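Putative (Helicobacter pylori, PDB 4O8S) belongs to the nucleotidyltransferase superfamily and probably transfers nucleotides, as relatives in the AbiEii toxin family of type IV toxin-antitoxin systems are thought to do. Local coordinates at residues A15-L20 and E44-D49; T23-K28 and I54-R59; G67-D72 and A90-K95; R84-Y89 and E97-L102. All blocks are in the same frame, centred on the assembly; numbering follows the deposited sequence.

Contact 1: A15-L20 and E44-D49; sequences AIVKNL and EDLDFD
The outer end of the Phe48 ring, at CZ, meets Val17 on the last turn of helix 4-19 and Leu20 just after it. Leu20 CD1 lies 3.7 Å from Phe48 CZ. Val17 CG2 lies 4.0 Å from the same Phe48 CZ. Both approach the ring obliquely, and Leu20 crosses the side chain of Phe48 at about a right angle. The CB of Phe48 already points to the helix, and the torsion with CG anti to the carbonyl carbon (chi1 -62°) brings CZ to both methyls.

Leu46, two residues earlier on the strand, spreads its two methyl groups over neighbouring helix residues. Its CD1 touches Ile16 CG2 at 3.9 Å. Its CD2 touches Val17 CG2, also at 3.9 Å. Val17 CG2 is thus shared between Leu46 and Phe48.

The contact is wholly apolar, and all five side chains are buried. Leu27 of strand 26-27 packs on Val17, Leu46 and Phe48. Leu100 adds a further wall beside Ile16.

The short segments of helix 4-19 and strand 46-50 run nearly parallel, 14° apart, with axes 11.0 Å from each other. Leu46 and Phe48 point to the helix, with Asp47 between them turned elsewhere. Asp45-Leu46-Asp47 is consistent with the Asp-x-Asp signature of nucleotidyltransferases, whose acidic residues bind metal ions in relatives. Helix 4-19 covers one face of the mixed sheet of this nucleotidyltransferase-superfamily fold.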
loop_
_atom_site.group_PDB
_atom_site.type_symbol
_atom_site.label_atom_id
_atom_site.label_comp_id
_atom_site.label_asym_id
_atom_site.label_seq_id
_atom_site.Cartn_x
_atom_site.Cartn_y
_atom_site.Cartn_z
ATOM N N ALA A 15 -9.044 -12.011 -7.021
ATOM C CA ALA A 15 -9.527 -12.410 -8.341
ATOM C C ALA A 15 -9.353 -11.258 -9.323
ATOM O O ALA A 15 -8.900 -11.440 -10.467
ATOM C CB ALA A 15 -10.980 -12.812 -8.264
ATOM N N ILE A 16 -9.702 -10.060 -8.869
ATOM C CA ILE A 16 -9.569 -8.895 -9.729
ATOM C C ILE A 16 -8.120 -8.695 -10.134
ATOM O O ILE A 16 -7.813 -8.620 -11.331
ATOM C CB ILE A 16 -10.125 -7.617 -9.042
ATOM C CG1 ILE A 16 -11.652 -7.659 -9.050
ATOM C CG2 ILE A 16 -9.647 -6.375 -9.746
ATOM C CD1 ILE A 16 -12.297 -6.623 -8.130
ATOM N N VAL A 17 -7.221 -8.607 -9.157
ATOM C CA VAL A 17 -5.813 -8.345 -9.480
ATOM C C VAL A 17 -5.219 -9.453 -10.371
ATOM O O VAL A 17 -4.506 -9.167 -11.337
ATOM C CB VAL A 17 -4.962 -8.136 -8.205
ATOM C CG1 VAL A 17 -3.517 -7.809 -8.570
ATOM C CG2 VAL A 17 -5.566 -7.001 -7.345
ATOM N N LYS A 18 -5.538 -10.707 -10.074
ATOM C CA LYS A 18 -5.073 -11.803 -10.925
ATOM C C LYS A 18 -5.621 -11.667 -12.360
ATOM O O LYS A 18 -4.897 -11.886 -13.335
ATOM C CB LYS A 18 -5.434 -13.150 -10.292
ATOM C CG LYS A 18 -4.512 -13.531 -9.106
ATOM C CD LYS A 18 -5.139 -14.604 -8.218
ATOM C CE LYS A 18 -4.086 -15.468 -7.499
ATOM N NZ LYS A 18 -3.141 -14.724 -6.597
ATOM N N ASN A 19 -6.880 -11.256 -12.492
ATOM C CA ASN A 19 -7.442 -11.042 -13.827
ATOM C C ASN A 19 -6.649 -10.016 -14.628
ATOM O O ASN A 19 -6.489 -10.157 -15.837
ATOM C CB ASN A 19 -8.912 -10.620 -13.766
ATOM C CG ASN A 19 -9.571 -10.597 -15.145
ATOM O OD1 ASN A 19 -9.409 -9.641 -15.916
ATOM N ND2 ASN A 19 -10.304 -11.659 -15.465
ATOM N N LEU A 20 -6.116 -9.006 -13.951
ATOM C CA LEU A 20 -5.403 -7.930 -14.636
ATOM C C LEU A 20 -3.929 -8.227 -14.926
ATOM O O LEU A 20 -3.208 -7.354 -15.421
ATOM C CB LEU A 20 -5.519 -6.635 -13.833
ATOM C CG LEU A 20 -6.954 -6.169 -13.563
ATOM C CD1 LEU A 20 -6.983 -5.058 -12.516
ATOM C CD2 LEU A 20 -7.606 -5.691 -14.866
ATOM N N GLU A 44 -8.284 -2.665 2.368
ATOM C CA GLU A 44 -9.562 -2.872 1.686
ATOM C C GLU A 44 -9.720 -2.195 0.317
ATOM O O GLU A 44 -10.655 -2.525 -0.405
ATOM C CB GLU A 44 -10.741 -2.417 2.575
ATOM C CG GLU A 44 -10.564 -2.646 4.064
ATOM C CD GLU A 44 -11.575 -1.848 4.898
ATOM O OE1 GLU A 44 -11.487 -0.593 4.916
ATOM O OE2 GLU A 44 -12.455 -2.476 5.529
ATOM N N ASP A 45 -8.865 -1.235 -0.025
ATOM C CA ASP A 45 -8.998 -0.528 -1.307
ATOM C C ASP A 45 -8.008 -1.066 -2.355
ATOM O O ASP A 45 -6.941 -1.565 -1.993
ATOM C CB ASP A 45 -8.763 0.978 -1.112
ATOM C CG ASP A 45 -9.745 1.603 -0.123
ATOM O OD1 ASP A 45 -10.888 1.086 -0.008
ATOM O OD2 ASP A 45 -9.375 2.613 0.534
ATOM N N LEU A 46 -8.344 -0.963 -3.643
ATOM C CA LEU A 46 -7.384 -1.333 -4.677
ATOM C C LEU A 46 -6.904 -0.076 -5.397
ATOM O O LEU A 46 -7.728 0.750 -5.848
ATOM C CB LEU A 46 -7.988 -2.321 -5.676
ATOM C CG LEU A 46 -8.297 -3.752 -5.230
ATOM C CD1 LEU A 46 -8.971 -4.490 -6.364
ATOM C CD2 LEU A 46 -7.020 -4.478 -4.826
ATOM N N ASP A 47 -5.584 0.084 -5.500
ATOM C CA ASP A 47 -5.004 1.253 -6.150
ATOM C C ASP A 47 -3.975 0.801 -7.191
ATOM O O ASP A 47 -3.074 -0.001 -6.884
ATOM C CB ASP A 47 -4.341 2.159 -5.099
ATOM C CG ASP A 47 -4.265 3.617 -5.535
ATOM O OD1 ASP A 47 -4.906 4.000 -6.554
ATOM O OD2 ASP A 47 -3.587 4.407 -4.842
ATOM N N PHE A 48 -4.105 1.317 -8.412
ATOM C CA PHE A 48 -3.231 0.911 -9.516
ATOM C C PHE A 48 -2.580 2.091 -10.204
ATOM O O PHE A 48 -3.089 3.231 -10.140
ATOM C CB PHE A 48 -4.030 0.172 -10.585
ATOM C CG PHE A 48 -4.673 -1.096 -10.119
ATOM C CD1 PHE A 48 -5.950 -1.075 -9.577
ATOM C CD2 PHE A 48 -4.028 -2.322 -10.279
ATOM C CE1 PHE A 48 -6.582 -2.277 -9.169
ATOM C CE2 PHE A 48 -4.638 -3.511 -9.878
ATOM C CZ PHE A 48 -5.917 -3.488 -9.316
ATOM N N ASP A 49 -1.453 1.823 -10.858
ATOM C CA ASP A 49 -0.920 2.715 -11.893
ATOM C C ASP A 49 -1.108 1.970 -13.199
ATOM O O ASP A 49 -1.088 0.738 -13.214
ATOM C CB ASP A 49 0.578 2.970 -11.726
ATOM C CG ASP A 49 0.890 3.943 -10.623
ATOM O OD1 ASP A 49 0.049 4.837 -10.336
ATOM O OD2 ASP A 49 1.988 3.809 -10.035
#

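Contact 2: T23-K28 and I54-R59; sequences TPMVLK and INLLGR
An ST turn at Thr23 faces the capped start of helix 56-63, and the two meet through Thr23 with Arg59 and through Pro24 and Met25 with Ile54 and Leu56. Thr23 CG2 lies over one face of the Arg59 guanidinium, toward its rim, 3.6 Å from Arg59 NH1. The Arg59 chain bends at chi2 and chi3, which folds the flat group back to the methyl. Asp22 forms a salt bridge with Arg59, and Asn19 O also bonds to it. These partners help to set the guanidinium in place.

Thr23 OG1 accepts from Met25 N at 3.1 Å, with an angle of 158° at the hydrogen. The same hydroxyl bonds to Leu20 O. Two partners therefore hold the threonine, and its methyl is left to face Arg59.

The turn leads into strand 26-27, which pairs with strand 46-50 in the main sheet of the nucleotidyltransferase fold. Helix 56-63 follows strand 46-50 in the chain.

Ile54 precedes the helix. Its CG2 lies 4.1 Å from Pro24 CD, and the two side chains lie alongside, pointing opposite ways. Its CD1 is 4.3 Å from Met25 CG. Met25, modelled as selenomethionine, reaches further and puts CE 4.1 Å from Leu56 CD2. Ile104 of strand 98-106 touches both Met25 and Leu56.

Asn55 is the N-cap of the helix. Its OD1 accepts from Gly58 N at 3.1 Å, with the donor well above the carbonyl plane.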
loop_
_atom_site.group_PDB
_atom_site.type_symbol
_atom_site.label_atom_id
_atom_site.label_comp_id
_atom_site.label_asym_id
_atom_site.label_seq_id
_atom_site.Cartn_x
_atom_site.Cartn_y
_atom_site.Cartn_z
ATOM N N THR A 23 -2.612 -7.277 -18.314
ATOM C CA THR A 23 -2.758 -5.871 -18.714
ATOM C C THR A 23 -1.563 -5.085 -18.176
ATOM O O THR A 23 -0.717 -5.659 -17.485
ATOM C CB THR A 23 -4.039 -5.269 -18.138
ATOM O OG1 THR A 23 -3.837 -5.001 -16.745
ATOM C CG2 THR A 23 -5.219 -6.224 -18.328
ATOM N N PRO A 24 -1.469 -3.776 -18.490
ATOM C CA PRO A 24 -0.324 -3.068 -17.901
ATOM C C PRO A 24 -0.607 -2.507 -16.499
ATOM O O PRO A 24 0.227 -1.764 -15.979
ATOM C CB PRO A 24 -0.082 -1.905 -18.882
ATOM C CG PRO A 24 -0.962 -2.198 -20.100
ATOM C CD PRO A 24 -2.109 -2.976 -19.555
HETATM N N MSE A 25 -1.757 -2.843 -15.917
HETATM C CA MSE A 25 -2.124 -2.392 -14.566
HETATM C C MSE A 25 -1.123 -2.868 -13.501
HETATM O O MSE A 25 -0.789 -4.046 -13.455
HETATM C CB MSE A 25 -3.505 -2.935 -14.204
HETATM C CG MSE A 25 -4.605 -2.416 -15.092
HETATM SE SE MSE A 25 -5.341 -0.720 -14.360
HETATM C CE MSE A 25 -6.627 -1.433 -13.108
ATOM N N VAL A 26 -0.677 -1.958 -12.637
ATOM C CA VAL A 26 0.247 -2.288 -11.554
ATOM C C VAL A 26 -0.376 -1.899 -10.215
ATOM O O VAL A 26 -0.656 -0.701 -9.980
ATOM C CB VAL A 26 1.561 -1.501 -11.695
ATOM C CG1 VAL A 26 2.586 -1.942 -10.604
ATOM C CG2 VAL A 26 2.126 -1.651 -13.117
ATOM N N LEU A 27 -0.605 -2.889 -9.350
ATOM C CA LEU A 27 -1.123 -2.649 -7.992
ATOM C C LEU A 27 -0.060 -1.964 -7.154
ATOM O O LEU A 27 1.111 -2.365 -7.171
ATOM C CB LEU A 27 -1.518 -3.965 -7.327
ATOM C CG LEU A 27 -2.272 -3.981 -5.986
ATOM C CD1 LEU A 27 -3.719 -3.509 -6.170
ATOM C CD2 LEU A 27 -2.229 -5.396 -5.366
ATOM N N LYS A 28 -0.455 -0.920 -6.423
ATOM C CA LYS A 28 0.474 -0.209 -5.574
ATOM C C LYS A 28 -0.130 -0.004 -4.192
ATOM O O LYS A 28 -1.156 -0.593 -3.854
ATOM C CB LYS A 28 0.840 1.147 -6.186
ATOM C CG LYS A 28 -0.385 2.036 -6.420
ATOM C CD LYS A 28 0.014 3.411 -6.972
ATOM C CE LYS A 28 -1.252 4.252 -7.237
ATOM N NZ LYS A 28 -0.904 5.596 -7.769
ATOM N N ILE A 54 -7.808 0.689 -20.274
ATOM C CA ILE A 54 -8.164 -0.711 -20.515
ATOM C C ILE A 54 -9.679 -0.915 -20.335
ATOM O O ILE A 54 -10.403 0.030 -19.985
ATOM C CB ILE A 54 -7.420 -1.668 -19.553
ATOM C CG1 ILE A 54 -7.933 -1.496 -18.124
ATOM C CG2 ILE A 54 -5.910 -1.456 -19.622
ATOM C CD1 ILE A 54 -8.224 -2.809 -17.402
ATOM N N ASN A 55 -10.161 -2.137 -20.569
ATOM C CA ASN A 55 -11.571 -2.431 -20.336
ATOM C C ASN A 55 -11.773 -2.847 -18.879
ATOM O O ASN A 55 -12.025 -4.018 -18.578
ATOM C CB ASN A 55 -12.095 -3.507 -21.310
ATOM C CG ASN A 55 -13.627 -3.682 -21.251
ATOM O OD1 ASN A 55 -14.331 -2.987 -20.499
ATOM N ND2 ASN A 55 -14.143 -4.611 -22.059
ATOM N N LEU A 56 -11.673 -1.866 -17.985
ATOM C CA LEU A 56 -11.760 -2.097 -16.554
ATOM C C LEU A 56 -13.071 -2.768 -16.170
ATOM O O LEU A 56 -13.077 -3.783 -15.465
ATOM C CB LEU A 56 -11.602 -0.767 -15.806
ATOM C CG LEU A 56 -11.427 -0.843 -14.289
ATOM C CD1 LEU A 56 -12.761 -0.851 -13.563
ATOM C CD2 LEU A 56 -10.577 -2.070 -13.899
ATOM N N LEU A 57 -14.178 -2.184 -16.619
ATOM C CA LEU A 57 -15.502 -2.734 -16.354
ATOM C C LEU A 57 -15.619 -4.204 -16.778
ATOM O O LEU A 57 -16.183 -5.031 -16.048
ATOM C CB LEU A 57 -16.572 -1.894 -17.057
ATOM C CG LEU A 57 -16.807 -0.490 -16.503
ATOM C CD1 LEU A 57 -18.009 0.155 -17.188
ATOM C CD2 LEU A 57 -17.017 -0.566 -15.017
ATOM N N GLY A 58 -15.068 -4.526 -17.947
ATOM C CA GLY A 58 -15.137 -5.882 -18.465
ATOM C C GLY A 58 -14.301 -6.870 -17.670
ATOM O O GLY A 58 -14.769 -7.956 -17.317
ATOM N N ARG A 59 -13.055 -6.500 -17.392
ATOM C CA ARG A 59 -12.175 -7.367 -16.616
ATOM C C ARG A 59 -12.762 -7.612 -15.227
ATOM O O ARG A 59 -12.760 -8.742 -14.724
ATOM C CB ARG A 59 -10.773 -6.758 -16.503
ATOM C CG ARG A 59 -10.163 -6.313 -17.828
ATOM C CD ARG A 59 -10.021 -7.475 -18.806
ATOM N NE ARG A 59 -9.050 -8.446 -18.321
ATOM C CZ ARG A 59 -7.923 -8.770 -18.949
ATOM N NH1 ARG A 59 -7.613 -8.220 -20.123
ATOM N NH2 ARG A 59 -7.106 -9.664 -18.401
#

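Contact 3: G67-D72 and A90-K95; sequences GIILND and ATKDNK
Ile69 and Ala90 form a hydrogen-bonded antiparallel pair. Ile69 N donates to Ala90 O at 2.6 Å, and Ala90 N donates to Ile69 O at 2.8 Å. Further along, Lys92 N reaches Gly67 O at 3.0 Å.

Ile69 CD1 reaches past the pair and touches Lys92 CD at 3.7 Å and Lys95 CE at 3.9 Å. The aliphatic parts of two lysines thus cover an isoleucine tip at the surface. On the other face of the sheet, Ile68 CD1 meets Thr91 CG2 at 3.7 Å in the non-hydrogen-bonded pair. The Thr91 torsion (chi1 67°) sets CG2 anti to the carbonyl carbon and against that methyl. Asn8 of helix 4-19 touches both residues.

Strands 68-75 and 82-91 are antiparallel neighbours in the main sheet. Opposite Arg88 the strand holds two residues, Asn71 and Asp72, a classic beta bulge.

Beyond strand 82-91 the chain turns toward strand 98-106. Thr91 N bonds to Asn94 O at 2.8 Å inside this turn. Asn71 ND2 bonds to Glu97 OE1, past the turn.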
loop_
_atom_site.group_PDB
_atom_site.type_symbol
_atom_site.label_atom_id
_atom_site.label_comp_id
_atom_site.label_asym_id
_atom_site.label_seq_id
_atom_site.Cartn_x
_atom_site.Cartn_y
_atom_site.Cartn_z
ATOM N N GLY A 67 -19.352 -17.287 -5.329
ATOM C CA GLY A 67 -19.613 -16.901 -3.954
ATOM C C GLY A 67 -19.792 -15.405 -3.777
ATOM O O GLY A 67 -20.201 -14.948 -2.706
ATOM N N ILE A 68 -19.476 -14.641 -4.824
ATOM C CA ILE A 68 -19.652 -13.186 -4.801
ATOM C C ILE A 68 -20.680 -12.783 -5.849
ATOM O O ILE A 68 -20.644 -13.287 -6.978
ATOM C CB ILE A 68 -18.326 -12.432 -5.117
ATOM C CG1 ILE A 68 -17.203 -12.872 -4.165
ATOM C CG2 ILE A 68 -18.544 -10.913 -5.057
ATOM C CD1 ILE A 68 -17.408 -12.415 -2.718
ATOM N N ILE A 69 -21.596 -11.889 -5.486
ATOM C CA ILE A 69 -22.544 -11.343 -6.457
ATOM C C ILE A 69 -22.203 -9.900 -6.780
ATOM O O ILE A 69 -22.149 -9.061 -5.877
ATOM C CB ILE A 69 -24.000 -11.362 -5.947
ATOM C CG1 ILE A 69 -24.484 -12.799 -5.736
ATOM C CG2 ILE A 69 -24.920 -10.640 -6.940
ATOM C CD1 ILE A 69 -24.234 -13.336 -4.341
ATOM N N LEU A 70 -21.977 -9.614 -8.058
ATOM C CA LEU A 70 -21.759 -8.241 -8.500
ATOM C C LEU A 70 -23.085 -7.521 -8.686
ATOM O O LEU A 70 -23.846 -7.818 -9.616
ATOM C CB LEU A 70 -20.969 -8.213 -9.802
ATOM C CG LEU A 70 -20.646 -6.822 -10.359
ATOM C CD1 LEU A 70 -19.986 -5.927 -9.301
ATOM C CD2 LEU A 70 -19.761 -6.960 -11.591
ATOM N N ASN A 71 -23.363 -6.581 -7.792
ATOM C CA ASN A 71 -24.563 -5.754 -7.907
ATOM C C ASN A 71 -24.434 -4.635 -8.952
ATOM O O ASN A 71 -25.275 -4.508 -9.853
ATOM C CB ASN A 71 -24.941 -5.178 -6.538
ATOM C CG ASN A 71 -25.465 -6.245 -5.592
ATOM O OD1 ASN A 71 -25.818 -7.344 -6.025
ATOM N ND2 ASN A 71 -25.519 -5.931 -4.299
ATOM N N ASP A 72 -23.370 -3.839 -8.835
ATOM C CA ASP A 72 -23.184 -2.667 -9.686
ATOM C C ASP A 72 -21.730 -2.169 -9.649
ATOM O O ASP A 72 -21.025 -2.356 -8.654
ATOM C CB ASP A 72 -24.128 -1.547 -9.218
ATOM C CG ASP A 72 -24.103 -0.330 -10.131
ATOM O OD1 ASP A 72 -24.176 -0.509 -11.375
ATOM O OD2 ASP A 72 -24.008 0.807 -9.600
ATOM N N ALA A 90 -22.346 -8.368 -3.166
ATOM C CA ALA A 90 -22.808 -9.135 -2.013
ATOM C C ALA A 90 -22.179 -10.521 -2.097
ATOM O O ALA A 90 -21.483 -10.837 -3.077
ATOM C CB ALA A 90 -24.337 -9.239 -2.001
ATOM N N THR A 91 -22.415 -11.344 -1.078
ATOM C CA THR A 91 -21.884 -12.707 -1.061
ATOM C C THR A 91 -23.015 -13.717 -0.927
ATOM O O THR A 91 -24.182 -13.340 -0.805
ATOM C CB THR A 91 -20.890 -12.924 0.100
ATOM O OG1 THR A 91 -21.584 -12.858 1.352
ATOM C CG2 THR A 91 -19.815 -11.864 0.080
ATOM N N LYS A 92 -22.667 -15.000 -0.959
ATOM C CA LYS A 92 -23.634 -16.046 -0.658
ATOM C C LYS A 92 -23.855 -16.084 0.850
ATOM O O LYS A 92 -24.945 -16.403 1.332
ATOM C CB LYS A 92 -23.140 -17.403 -1.161
ATOM C CG LYS A 92 -22.926 -17.463 -2.670
ATOM C CD LYS A 92 -24.118 -16.894 -3.437
ATOM C CE LYS A 92 -23.899 -16.973 -4.944
ATOM N NZ LYS A 92 -23.733 -18.378 -5.416
ATOM N N ASP A 93 -22.809 -15.721 1.583
ATOM C CA ASP A 93 -22.828 -15.728 3.040
ATOM C C ASP A 93 -23.673 -14.579 3.596
ATOM O O ASP A 93 -24.081 -14.601 4.762
ATOM C CB ASP A 93 -21.394 -15.630 3.571
ATOM C CG ASP A 93 -20.435 -16.588 2.866
ATOM O OD1 ASP A 93 -20.906 -17.477 2.121
ATOM O OD2 ASP A 93 -19.207 -16.456 3.065
ATOM N N ASN A 94 -23.938 -13.587 2.747
ATOM C CA ASN A 94 -24.565 -12.339 3.173
ATOM C C ASN A 94 -24.999 -11.508 1.968
ATOM O O ASN A 94 -24.211 -11.296 1.043
ATOM C CB ASN A 94 -23.576 -11.536 4.022
ATOM C CG ASN A 94 -24.228 -10.378 4.743
ATOM O OD1 ASN A 94 -25.241 -9.844 4.292
ATOM N ND2 ASN A 94 -23.643 -9.977 5.871
ATOM N N LYS A 95 -26.243 -11.032 1.983
ATOM C CA LYS A 95 -26.761 -10.234 0.870
ATOM C C LYS A 95 -26.673 -8.726 1.124
ATOM O O LYS A 95 -27.118 -7.921 0.302
ATOM C CB LYS A 95 -28.195 -10.647 0.508
ATOM C CG LYS A 95 -28.301 -12.008 -0.197
ATOM C CD LYS A 95 -27.268 -12.141 -1.320
ATOM C CE LYS A 95 -27.432 -13.449 -2.105
ATOM N NZ LYS A 95 -27.346 -14.674 -1.248
#

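Contact 4: R84-Y89 and E97-L102; sequences RYMVRY and EQTLKL
Val87 and Leu100 pack together at the apolar centre, with Val87 CB 4.1 Å from Leu100 CB. Tyr85 CD1 and Leu102 CD2 extend this face, 4.4 Å apart. Tyr89 lies at its other end. With CG between the backbone N and the carbonyl carbon (chi1 72°), the ring turns one face to Gln98 CB. This CH-pi contact measures 3.7 Å from Gln98 CB to the Tyr89 ring centroid.

Six backbone hydrogen bonds join the strands, two at each of Tyr85-Leu102, Val87-Leu100 and Tyr89-Gln98.

The opposite face is more polar. Met86, a selenomethionine, runs beside Lys101, and its CE is tight against Lys101 CD at 3.5 Å. Arg88 NH1 makes a weak bond to Thr99 OG1 at 3.3 Å, at the guanidinium edge, and Met86 CB lies over one face. Glu97 lies against the aliphatic part of Arg88 and bonds to Asn71.

The two strands form a beta hairpin. Its apolar face packs on helix 4-19, where Tyr89 OH bonds to His9. Strands 68-75 and 46-50 flank the hairpin.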
loop_
_atom_site.group_PDB
_atom_site.type_symbol
_atom_site.label_atom_id
_atom_site.label_comp_id
_atom_site.label_asym_id
_atom_site.label_seq_id
_atom_site.Cartn_x
_atom_site.Cartn_y
_atom_site.Cartn_z
ATOM N N ARG A 84 -11.760 6.079 -11.085
ATOM C CA ARG A 84 -12.271 5.842 -9.747
ATOM C C ARG A 84 -13.608 5.142 -9.816
ATOM O O ARG A 84 -14.592 5.682 -10.357
ATOM C CB ARG A 84 -12.367 7.147 -8.955
ATOM C CG ARG A 84 -12.858 6.972 -7.529
ATOM C CD ARG A 84 -12.609 8.243 -6.705
ATOM N NE ARG A 84 -11.202 8.644 -6.712
ATOM C CZ ARG A 84 -10.756 9.831 -7.117
ATOM N NH1 ARG A 84 -11.615 10.743 -7.549
ATOM N NH2 ARG A 84 -9.451 10.110 -7.084
ATOM N N TYR A 85 -13.642 3.925 -9.272
ATOM C CA TYR A 85 -14.817 3.087 -9.380
ATOM C C TYR A 85 -15.245 2.566 -8.014
ATOM O O TYR A 85 -14.399 2.317 -7.142
ATOM C CB TYR A 85 -14.538 1.898 -10.301
ATOM C CG TYR A 85 -13.979 2.243 -11.659
ATOM C CD1 TYR A 85 -12.633 2.575 -11.814
ATOM C CD2 TYR A 85 -14.781 2.197 -12.800
ATOM C CE1 TYR A 85 -12.106 2.883 -13.055
ATOM C CE2 TYR A 85 -14.250 2.502 -14.060
ATOM C CZ TYR A 85 -12.916 2.848 -14.170
ATOM O OH TYR A 85 -12.363 3.152 -15.399
HETATM N N MSE A 86 -16.555 2.417 -7.828
HETATM C CA MSE A 86 -17.113 1.793 -6.634
HETATM C C MSE A 86 -17.743 0.476 -7.054
HETATM O O MSE A 86 -18.786 0.448 -7.716
HETATM C CB MSE A 86 -18.135 2.714 -5.980
HETATM C CG MSE A 86 -17.561 4.106 -5.726
HETATM SE SE MSE A 86 -16.087 3.945 -4.429
HETATM C CE MSE A 86 -14.913 5.452 -4.905
ATOM N N VAL A 87 -17.071 -0.623 -6.721
ATOM C CA VAL A 87 -17.586 -1.943 -7.044
ATOM C C VAL A 87 -18.485 -2.418 -5.924
ATOM O O VAL A 87 -18.022 -2.646 -4.808
ATOM C CB VAL A 87 -16.456 -2.955 -7.253
ATOM C CG1 VAL A 87 -17.028 -4.341 -7.458
ATOM C CG2 VAL A 87 -15.605 -2.538 -8.452
ATOM N N ARG A 88 -19.775 -2.556 -6.211
ATOM C CA ARG A 88 -20.731 -2.938 -5.176
ATOM C C ARG A 88 -21.157 -4.390 -5.346
ATOM O O ARG A 88 -21.485 -4.840 -6.452
ATOM C CB ARG A 88 -21.930 -1.984 -5.165
ATOM C CG ARG A 88 -21.501 -0.524 -5.248
ATOM C CD ARG A 88 -22.629 0.429 -4.924
ATOM N NE ARG A 88 -22.294 1.805 -5.293
ATOM C CZ ARG A 88 -21.597 2.644 -4.526
ATOM N NH1 ARG A 88 -21.141 2.251 -3.337
ATOM N NH2 ARG A 88 -21.350 3.881 -4.948
ATOM N N TYR A 89 -21.114 -5.129 -4.244
ATOM C CA TYR A 89 -21.247 -6.577 -4.326
ATOM C C TYR A 89 -21.849 -7.139 -3.056
ATOM O O TYR A 89 -21.846 -6.481 -2.003
ATOM C CB TYR A 89 -19.879 -7.231 -4.565
ATOM C CG TYR A 89 -18.975 -7.191 -3.345
ATOM C CD1 TYR A 89 -18.140 -6.101 -3.106
ATOM C CD2 TYR A 89 -18.956 -8.241 -2.434
ATOM C CE1 TYR A 89 -17.323 -6.059 -1.993
ATOM C CE2 TYR A 89 -18.144 -8.206 -1.323
ATOM C CZ TYR A 89 -17.326 -7.123 -1.109
ATOM O OH TYR A 89 -16.525 -7.090 0.007
ATOM N N GLU A 97 -25.001 -5.242 1.061
ATOM C CA GLU A 97 -24.113 -4.704 0.031
ATOM C C GLU A 97 -22.810 -4.145 0.596
ATOM O O GLU A 97 -22.807 -3.342 1.526
ATOM C CB GLU A 97 -24.830 -3.643 -0.823
ATOM C CG GLU A 97 -24.010 -3.142 -2.021
ATOM C CD GLU A 97 -24.845 -2.377 -3.047
ATOM O OE1 GLU A 97 -25.389 -3.020 -3.978
ATOM O OE2 GLU A 97 -24.942 -1.131 -2.933
ATOM N N GLN A 98 -21.702 -4.585 0.017
ATOM C CA GLN A 98 -20.389 -4.104 0.417
ATOM C C GLN A 98 -19.824 -3.293 -0.730
ATOM O O GLN A 98 -20.287 -3.407 -1.873
ATOM C CB GLN A 98 -19.452 -5.280 0.700
ATOM C CG GLN A 98 -19.966 -6.277 1.744
ATOM C CD GLN A 98 -20.392 -5.601 3.031
ATOM O OE1 GLN A 98 -21.539 -5.736 3.462
ATOM N NE2 GLN A 98 -19.474 -4.870 3.654
ATOM N N THR A 99 -18.814 -2.485 -0.429
ATOM C CA THR A 99 -18.173 -1.674 -1.451
ATOM C C THR A 99 -16.669 -1.965 -1.531
ATOM O O THR A 99 -15.977 -1.972 -0.505
ATOM C CB THR A 99 -18.391 -0.167 -1.179
ATOM O OG1 THR A 99 -19.798 0.129 -1.220
ATOM C CG2 THR A 99 -17.658 0.685 -2.228
ATOM N N LEU A 100 -16.186 -2.213 -2.748
ATOM C CA LEU A 100 -14.755 -2.230 -3.035
ATOM C C LEU A 100 -14.394 -0.994 -3.847
ATOM O O LEU A 100 -14.894 -0.805 -4.964
ATOM C CB LEU A 100 -14.357 -3.488 -3.819
ATOM C CG LEU A 100 -12.916 -3.499 -4.351
ATOM C CD1 LEU A 100 -11.945 -3.356 -3.199
ATOM C CD2 LEU A 100 -12.627 -4.786 -5.108
ATOM N N LYS A 101 -13.539 -0.141 -3.288
ATOM C CA LYS A 101 -13.064 1.029 -4.014
ATOM C C LYS A 101 -11.872 0.663 -4.891
ATOM O O LYS A 101 -10.908 0.039 -4.425
ATOM C CB LYS A 101 -12.691 2.175 -3.059
ATOM C CG LYS A 101 -12.062 3.373 -3.804
ATOM C CD LYS A 101 -12.123 4.685 -3.009
ATOM C CE LYS A 101 -11.219 4.690 -1.782
ATOM N NZ LYS A 101 -11.193 6.046 -1.138
ATOM N N LEU A 102 -11.937 1.038 -6.166
ATOM C CA LEU A 102 -10.854 0.737 -7.104
ATOM C C LEU A 102 -10.443 2.032 -7.778
ATOM O O LEU A 102 -11.255 2.692 -8.430
ATOM C CB LEU A 102 -11.313 -0.290 -8.143
ATOM C CG LEU A 102 -10.280 -1.039 -8.982
ATOM C CD1 LEU A 102 -10.929 -2.267 -9.583
ATOM C CD2 LEU A 102 -9.715 -0.161 -10.096
#

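All four contacts belong to one mixed sheet and the helices packed on it. Contacts 1 and 2 alternate along the chain, as do contacts 3 and 4, and the first pair closes before the second opens. The centres of contacts 1 and 2 are about 7 Å apart, joined by the pairing of strands 26-27 and 46-50. Contact 4 lies about 12 Å from contact 1 and about 12 Å from contact 3, centre to centre. It connects them: strand 98-106 pairs in parallel with 46-50, and strand 82-91 is shared with contact 3. Contacts 2 and 3 are farthest apart, about 22 Å between centres. The four contacts together span much of the nucleotidyltransferase-like sheet.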